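Local coordinates for protein glyoxalase-related enzyme (Fulvimarina pelagi, PDB 3BQX) that is of unknown function but belongs to the glyoxalase-related vicinal oxygen chelate (VOC) superfamily, whose enzymes typically use a metal ion, at residues A[38-43]-A[47-52]; A[85-90]-A[99-104]. All coordinates share one frame; numbering follows the deposited sequence.

Interaction 1. Residues A[38-43]-A[47-52]; sequences IIFYQM and VLATWL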
# COMPACT_ATOMS: atom_id res chain seq x y z
N ILE A 38 0.05 -11.64 -13.24
CA ILE A 38 -0.35 -11.04 -11.97
C ILE A 38 -0.77 -12.06 -10.92
O ILE A 38 -1.22 -13.16 -11.25
CB ILE A 38 -1.52 -10.04 -12.20
CG1 ILE A 38 -1.70 -9.10 -11.01
CG2 ILE A 38 -2.81 -10.80 -12.47
CD1 ILE A 38 -2.62 -7.90 -11.32
N ILE A 39 -0.59 -11.69 -9.66
CA ILE A 39 -1.00 -12.53 -8.54
C ILE A 39 -1.76 -11.65 -7.55
O ILE A 39 -1.34 -10.53 -7.27
CB ILE A 39 0.20 -13.16 -7.81
CG1 ILE A 39 0.95 -14.11 -8.75
CG2 ILE A 39 -0.28 -13.91 -6.57
CD1 ILE A 39 2.20 -14.72 -8.16
N PHE A 40 -2.89 -12.15 -7.07
CA PHE A 40 -3.70 -11.43 -6.08
C PHE A 40 -3.75 -12.22 -4.79
O PHE A 40 -3.93 -13.45 -4.81
CB PHE A 40 -5.15 -11.24 -6.54
CG PHE A 40 -5.34 -10.30 -7.70
CD1 PHE A 40 -4.73 -9.06 -7.73
CD2 PHE A 40 -6.20 -10.65 -8.74
CE1 PHE A 40 -4.96 -8.17 -8.78
CE2 PHE A 40 -6.44 -9.76 -9.79
CZ PHE A 40 -5.82 -8.52 -9.81
N TYR A 41 -3.60 -11.53 -3.67
CA TYR A 41 -3.69 -12.15 -2.35
C TYR A 41 -4.81 -11.41 -1.61
O TYR A 41 -4.84 -10.18 -1.61
CB TYR A 41 -2.40 -11.97 -1.55
CG TYR A 41 -1.15 -12.55 -2.18
CD1 TYR A 41 -0.75 -13.86 -1.91
CD2 TYR A 41 -0.36 -11.78 -3.03
CE1 TYR A 41 0.41 -14.39 -2.49
CE2 TYR A 41 0.79 -12.30 -3.61
CZ TYR A 41 1.17 -13.60 -3.33
OH TYR A 41 2.30 -14.11 -3.93
N GLN A 42 -5.74 -12.14 -1.00
CA GLN A 42 -6.81 -11.49 -0.25
C GLN A 42 -6.27 -11.09 1.11
O GLN A 42 -5.81 -11.95 1.88
CB GLN A 42 -8.01 -12.43 -0.07
CG GLN A 42 -9.15 -11.77 0.70
CD GLN A 42 -9.75 -10.58 -0.04
OE1 GLN A 42 -10.27 -10.73 -1.14
NE2 GLN A 42 -9.66 -9.40 0.56
N MSE A 43 -6.32 -9.80 1.42
CA MSE A 43 -5.81 -9.30 2.69
C MSE A 43 -6.92 -8.86 3.64
O MSE A 43 -8.10 -9.18 3.44
CB MSE A 43 -4.85 -8.14 2.42
CG MSE A 43 -3.79 -8.47 1.34
SE MSE A 43 -2.53 -9.91 1.73
CE MSE A 43 -1.46 -8.94 2.98
N VAL A 47 -7.05 -6.09 -1.34
CA VAL A 47 -6.29 -7.08 -2.09
C VAL A 47 -4.88 -6.57 -2.38
O VAL A 47 -4.70 -5.39 -2.68
CB VAL A 47 -6.99 -7.37 -3.44
CG1 VAL A 47 -6.22 -8.39 -4.24
CG2 VAL A 47 -8.41 -7.85 -3.19
N LEU A 48 -3.90 -7.46 -2.24
CA LEU A 48 -2.51 -7.13 -2.55
C LEU A 48 -2.25 -7.78 -3.91
O LEU A 48 -2.51 -8.97 -4.09
CB LEU A 48 -1.55 -7.72 -1.51
CG LEU A 48 -0.06 -7.69 -1.90
CD1 LEU A 48 0.44 -6.25 -1.93
CD2 LEU A 48 0.76 -8.49 -0.90
N ALA A 49 -1.77 -6.99 -4.86
CA ALA A 49 -1.47 -7.51 -6.18
C ALA A 49 -0.01 -7.30 -6.52
O ALA A 49 0.57 -6.27 -6.17
CB ALA A 49 -2.33 -6.81 -7.22
N THR A 50 0.60 -8.30 -7.16
CA THR A 50 1.98 -8.20 -7.63
C THR A 50 1.85 -8.42 -9.14
O THR A 50 1.56 -9.52 -9.60
CB THR A 50 2.90 -9.26 -6.97
OG1 THR A 50 2.40 -10.58 -7.24
CG2 THR A 50 2.95 -9.04 -5.48
N TRP A 51 2.04 -7.34 -9.89
CA TRP A 51 1.87 -7.30 -11.34
C TRP A 51 3.19 -7.03 -12.04
O TRP A 51 3.95 -6.17 -11.59
CB TRP A 51 0.89 -6.17 -11.63
CG TRP A 51 0.15 -6.20 -12.92
CD1 TRP A 51 0.12 -7.22 -13.83
CD2 TRP A 51 -0.75 -5.20 -13.40
NE1 TRP A 51 -0.76 -6.91 -14.84
CE2 TRP A 51 -1.31 -5.68 -14.60
CE3 TRP A 51 -1.15 -3.94 -12.92
CZ2 TRP A 51 -2.24 -4.95 -15.34
CZ3 TRP A 51 -2.08 -3.22 -13.65
CH2 TRP A 51 -2.62 -3.73 -14.85
N LEU A 52 3.48 -7.74 -13.13
CA LEU A 52 4.72 -7.49 -13.86
C LEU A 52 4.74 -6.00 -14.21
O LEU A 52 3.75 -5.46 -14.70
CB LEU A 52 4.77 -8.32 -15.14
CG LEU A 52 4.97 -9.82 -14.93
CD1 LEU A 52 4.95 -10.53 -16.28
CD2 LEU A 52 6.29 -10.07 -14.21
O HOH W 1 3.72 -12.47 -5.60

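Interaction 2. Residues A[85-90]-A[99-104]; sequences PLMERL and RPADAP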
# COMPACT_ATOMS: atom_id res chain seq x y z
N PRO A 85 11.72 -14.10 14.20
CA PRO A 85 11.48 -15.33 13.43
C PRO A 85 10.90 -15.08 12.04
O PRO A 85 11.36 -15.64 11.06
CB PRO A 85 10.54 -16.12 14.33
CG PRO A 85 10.96 -15.71 15.70
CD PRO A 85 11.13 -14.21 15.55
N LEU A 86 9.87 -14.23 11.97
CA LEU A 86 9.24 -13.93 10.70
C LEU A 86 10.25 -13.29 9.74
O LEU A 86 10.32 -13.66 8.57
CB LEU A 86 8.04 -13.00 10.90
CG LEU A 86 7.35 -12.48 9.64
CD1 LEU A 86 7.07 -13.63 8.67
CD2 LEU A 86 6.06 -11.76 10.01
N MSE A 87 11.04 -12.35 10.25
CA MSE A 87 12.04 -11.71 9.41
C MSE A 87 13.04 -12.71 8.85
O MSE A 87 13.46 -12.59 7.70
CB MSE A 87 12.77 -10.62 10.20
CG MSE A 87 11.95 -9.35 10.37
SE MSE A 87 12.83 -8.03 11.45
CE MSE A 87 14.40 -7.71 10.37
N GLU A 88 13.43 -13.69 9.66
CA GLU A 88 14.37 -14.71 9.21
C GLU A 88 13.75 -15.50 8.06
O GLU A 88 14.42 -15.84 7.09
CB GLU A 88 14.73 -15.67 10.35
CG GLU A 88 15.41 -15.02 11.54
CD GLU A 88 15.84 -16.03 12.58
OE1 GLU A 88 15.01 -16.88 12.97
OE2 GLU A 88 17.01 -15.98 13.02
N ARG A 89 12.45 -15.79 8.18
CA ARG A 89 11.74 -16.54 7.15
C ARG A 89 11.66 -15.73 5.86
O ARG A 89 11.78 -16.28 4.76
CB ARG A 89 10.33 -16.91 7.63
CG ARG A 89 10.31 -17.88 8.81
CD ARG A 89 8.96 -18.58 8.95
NE ARG A 89 7.91 -17.72 9.47
CZ ARG A 89 7.80 -17.35 10.74
NH1 ARG A 89 8.68 -17.77 11.64
NH2 ARG A 89 6.80 -16.56 11.13
N LEU A 90 11.47 -14.42 5.98
CA LEU A 90 11.39 -13.57 4.79
C LEU A 90 12.74 -13.53 4.09
O LEU A 90 12.82 -13.59 2.86
CB LEU A 90 10.97 -12.15 5.17
CG LEU A 90 9.56 -11.97 5.74
CD1 LEU A 90 9.33 -10.50 6.07
CD2 LEU A 90 8.53 -12.45 4.73
N ARG A 99 17.13 -3.71 8.02
CA ARG A 99 17.35 -3.29 9.39
C ARG A 99 16.95 -4.36 10.39
O ARG A 99 15.78 -4.73 10.48
CB ARG A 99 16.57 -2.00 9.69
CG ARG A 99 16.72 -1.53 11.13
CD ARG A 99 16.20 -0.12 11.33
NE ARG A 99 16.58 0.37 12.65
CZ ARG A 99 16.89 1.64 12.93
NH1 ARG A 99 16.85 2.56 11.97
NH2 ARG A 99 17.25 1.98 14.15
N PRO A 100 17.92 -4.90 11.15
CA PRO A 100 17.60 -5.93 12.14
C PRO A 100 16.64 -5.33 13.17
O PRO A 100 16.71 -4.13 13.46
CB PRO A 100 18.96 -6.26 12.74
CG PRO A 100 19.88 -6.04 11.58
CD PRO A 100 19.38 -4.75 10.99
N ALA A 101 15.76 -6.15 13.71
CA ALA A 101 14.78 -5.69 14.68
C ALA A 101 15.37 -5.02 15.91
O ALA A 101 16.28 -5.55 16.55
CB ALA A 101 13.89 -6.85 15.11
N ASP A 102 14.86 -3.84 16.23
CA ASP A 102 15.28 -3.09 17.41
C ASP A 102 14.12 -2.20 17.84
O ASP A 102 13.14 -2.05 17.10
CB ASP A 102 16.53 -2.24 17.12
CG ASP A 102 16.30 -1.17 16.07
OD1 ASP A 102 15.37 -0.36 16.24
OD2 ASP A 102 17.06 -1.14 15.08
N ALA A 103 14.22 -1.62 19.03
CA ALA A 103 13.16 -0.77 19.55
C ALA A 103 13.13 0.62 18.92
O ALA A 103 14.09 1.39 19.06
CB ALA A 103 13.28 -0.66 21.06
N PRO A 104 12.04 0.96 18.22
CA PRO A 104 11.91 2.28 17.59
C PRO A 104 11.53 3.29 18.67
O PRO A 104 11.17 2.92 19.78
CB PRO A 104 10.79 2.05 16.59
CG PRO A 104 9.88 1.13 17.35
CD PRO A 104 10.86 0.12 17.93

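Interaction 1. Residues A[38-43]-A[47-52]
Strands 38-42 and 47-52 run antiparallel, their axes 4.7 Å apart at 163°, and I39 with T50 and Y41 with L48 form the hydrogen-bonded pairs between them. Each pair exchanges two N-H...O=C bonds; the shortest, from Y41 N to L48 O, measures 2.8 Å. The non-hydrogen-bonded pairs I38-W51, F40-A49 and Q42-V47 put their side chains on one face. There I38, with CG1 anti to its N (chi1 -163°) and an extended chain, lays CD1 over one face of the W51 indole, 3.7 Å from the centroid of the five-membered ring, a CH-pi contact. W51 NE1 bonds to E37, just before the strand. The F40 ring turns its CD1-CE1 edge to A49, with CD1 3.3 Å from A49 CB, while V47 CG1 packs on F40 CB. On the other face, Y41 and L48 lie side by side; just beyond the strand, selenomethionine M43, bent at chi2 and chi3, brings CG to 3.7 Å from L48 CB. T50 OG1 sits 3.4 Å from I39 CB. On the face of Y41 and T50 a water links their hydroxyls, 2.7 Å from Y41 OH, in the plane of the ring, and 2.8 Å from T50 OG1. Helix 16-26 covers this side through contacts with I39 and T50. On the F40 side the second subunit approaches: its W129 meets the F40 ring edge-to-face, and its V137 and F139 bond the Q42 amide. The two strands are a beta hairpin, the inner pair of a four-stranded mixed sheet of the βαβββ module that characterises the VOC fold.

Interaction 2. Residues A[85-90]-A[99-104]
M87, a selenomethionine on helix 83-92, reaches across to R99, P100 and A101, joining helix and edge strand of a βαβββ module of the VOC fold. The contact is small, burying 105 Å² in all, and the nearest CA atoms, those of M87 and A101, are 8.5 Å apart, so a single long side chain spans the gap. The packing is by van der Waals contact, partly against backbone. M87 runs out from the helix with CG anti to the carbonyl carbon and an extended chi2 (177°), then bends at chi3 (62°), which swings the methyl group aside from the line of the chain. SE meets A101 CB at 4.0 Å, while CE lies beside the strand backbone, 4.1 Å from P100 CA and 3.9 Å from A101 N. The same side chain also packs on V113 and I123, in two strands of the sheet beneath the helix, and L86 and L90 lie on that sheet as well; M87 lies at the margin between the helix and strand 96-102. The side-chain salt bridge belongs to the strand segment. R99, whose CB points away from the helix, grips D102 side-on: D102 OD2, nearly in the guanidinium plane, takes R99 NE at 2.9 Å on its syn lone pair and NH2 at 3.3 Å, also on the syn side but tilted out of the carboxylate plane. The second carboxylate oxygen of D102 forms a salt bridge with R110, so the acid lies between two arginines and is probably stabilised as its anion. Facing the helix instead is the R99 carbonyl, whose O stands 3.3 Å from M87 CE.

How the interactions relate
From the N terminus the chain passes through strand 8-13 and helix 16-26 before interaction 1 closes a tight hairpin, only three residues separating its segments. Helix 53-60 follows, and the chain enters a second sheet at strand 71-76. Interaction 2 then closes a somewhat longer loop, between helix 83-92 and strand 96-102. The two contacts are in series, neither nested nor crossed, with centres about 24 Å apart on opposite sides of the chain's centre. Interaction 1 joins the two inner strands of the first four-stranded sheet; interaction 2 ties the helix to an outermost strand of the second. Both sheets share the strand order 1-4-3-2, as expected for paired VOC modules.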